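PDB 4OGZ: putative alpha-galactosidase/melibiase from Bacteroides fragilis, which probably hydrolyses terminal, non-reducing alpha-D-galactose residues from alpha-D-galactosides, as a member of glycosyl hydrolase family 27. Local coordinates for residues A[46-49]-A[50-54]. Sequence-based numbering, arbitrary orientation.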
loop_
_atom_site.group_PDB
_atom_site.type_symbol
_atom_site.label_atom_id
_atom_site.label_comp_id
_atom_site.label_asym_id
_atom_site.label_seq_id
_atom_site.Cartn_x
_atom_site.Cartn_y
_atom_site.Cartn_z
ATOM N N GLU A 46 -0.311 16.476 -21.695
ATOM C CA GLU A 46 0.471 16.686 -22.896
ATOM C C GLU A 46 1.510 15.572 -22.930
ATOM O O GLU A 46 2.062 15.146 -21.898
ATOM C CB GLU A 46 1.052 18.109 -22.916
ATOM C CG GLU A 46 2.077 18.413 -24.009
ATOM C CD GLU A 46 1.515 18.356 -25.433
ATOM O OE1 GLU A 46 0.310 18.066 -25.600
ATOM O OE2 GLU A 46 2.274 18.615 -26.403
ATOM N N ASN A 47 1.717 15.023 -24.110
ATOM C CA ASN A 47 2.746 14.001 -24.286
ATOM C C ASN A 47 2.416 12.594 -23.749
ATOM O O ASN A 47 3.311 11.843 -23.375
ATOM C CB ASN A 47 4.044 14.461 -23.612
ATOM C CG ASN A 47 5.235 14.142 -24.457
ATOM O OD1 ASN A 47 5.195 14.359 -25.657
ATOM N ND2 ASN A 47 6.273 13.558 -23.856
ATOM N N LEU A 48 1.148 12.232 -23.730
ATOM C CA LEU A 48 0.785 10.856 -23.398
ATOM C C LEU A 48 1.319 9.920 -24.461
ATOM O O LEU A 48 1.156 10.205 -25.624
ATOM C CB LEU A 48 -0.722 10.677 -23.344
ATOM C CG LEU A 48 -1.439 11.025 -22.051
ATOM C CD1 LEU A 48 -2.928 11.040 -22.369
ATOM C CD2 LEU A 48 -1.096 10.055 -20.917
ATOM N N PRO A 49 1.928 8.786 -24.067
ATOM C CA PRO A 49 2.425 7.842 -25.077
ATOM C C PRO A 49 1.311 7.287 -25.969
ATOM O O PRO A 49 0.145 7.271 -25.555
ATOM C CB PRO A 49 3.027 6.713 -24.239
ATOM C CG PRO A 49 2.378 6.813 -22.921
ATOM C CD PRO A 49 2.104 8.275 -22.704
ATOM N N LYS A 50 1.672 6.829 -27.172
ATOM C CA LYS A 50 0.749 6.074 -28.016
ATOM C C LYS A 50 -0.018 4.967 -27.246
ATOM O O LYS A 50 0.577 4.088 -26.638
ATOM C CB LYS A 50 1.488 5.441 -29.197
ATOM C CG LYS A 50 0.556 4.876 -30.261
ATOM C CD LYS A 50 1.269 4.146 -31.400
ATOM C CE LYS A 50 0.254 3.803 -32.497
ATOM N NZ LYS A 50 0.469 2.508 -33.211
ATOM N N GLY A 51 -1.329 5.025 -27.334
ATOM C CA GLY A 51 -2.198 4.020 -26.812
ATOM C C GLY A 51 -2.907 4.435 -25.551
ATOM O O GLY A 51 -3.758 3.695 -25.075
ATOM N N LEU A 52 -2.551 5.593 -24.994
ATOM C CA LEU A 52 -3.214 6.106 -23.794
ATOM C C LEU A 52 -4.035 7.330 -24.140
ATOM O O LEU A 52 -3.688 8.089 -25.054
ATOM C CB LEU A 52 -2.215 6.446 -22.668
ATOM C CG LEU A 52 -1.319 5.298 -22.209
ATOM C CD1 LEU A 52 -0.411 5.750 -21.071
ATOM C CD2 LEU A 52 -2.139 4.076 -21.777
ATOM N N LYS A 53 -5.149 7.476 -23.429
ATOM C CA LYS A 53 -6.059 8.593 -23.581
ATOM C C LYS A 53 -6.463 9.032 -22.174
ATOM O O LYS A 53 -6.604 8.216 -21.303
ATOM C CB LYS A 53 -7.274 8.185 -24.424
ATOM C CG LYS A 53 -6.986 8.073 -25.924
ATOM C CD LYS A 53 -7.749 6.941 -26.627
ATOM C CE LYS A 53 -7.137 5.544 -26.437
ATOM N NZ LYS A 53 -7.921 4.692 -25.489
ATOM N N LEU A 54 -6.613 10.329 -21.965
ATOM C CA LEU A 54 -7.103 10.878 -20.709
ATOM C C LEU A 54 -8.561 11.290 -20.859
ATOM O O LEU A 54 -8.901 11.952 -21.798
ATOM C CB LEU A 54 -6.276 12.096 -20.318
ATOM C CG LEU A 54 -6.891 13.017 -19.273
ATOM C CD1 LEU A 54 -6.838 12.353 -17.900
ATOM C CD2 LEU A 54 -6.200 14.375 -19.282
#
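Leu48 and Leu52 adopt the same staggered first torsion, with CG opposite the carbonyl carbon and beside the backbone N (chi1 -85° and -57°), and with it their side chains meet nearly at right angles on one side of a tight reversal. The methyl CD2 of Leu48 lies 4.2 Å from CB of Leu52. Its other methyl, CD1, reaches further along the following strand, to 3.8 Å from the backbone N of Leu54 and 4.1 Å from CB of the same residue, so a single branched side chain spans two alternate strand positions. Closer still is the pairing of Pro49 with Leu52: ring atom CG sits 3.5 Å from Leu52 CD1, and CD of the ring is 3.9 Å from that same methyl. The reversal itself is a type II beta turn from Pro49 to Leu52, closed by the hydrogen bond from Leu52 N to Pro49 O (3.2 Å, N-H...O angle 159°). Gly51 occupies its third position with a positive phi, a conformation that glycine adopts readily. Lys50, at the second position, directs its CB away from the preceding segment and is exposed. The loop holding this turn links strand 42-46 to strand 52-55, which belong to different sheets of the Ig-like domain. Between those sheets, Leu48 and Pro49 both touch Val73 of strand 69-79, whereas Leu48, Leu52 and Leu54 converge on Ile61 of strand 60-64, and Phe29 and Ile33 of strand 28-36 meet Leu52 and Leu54, respectively.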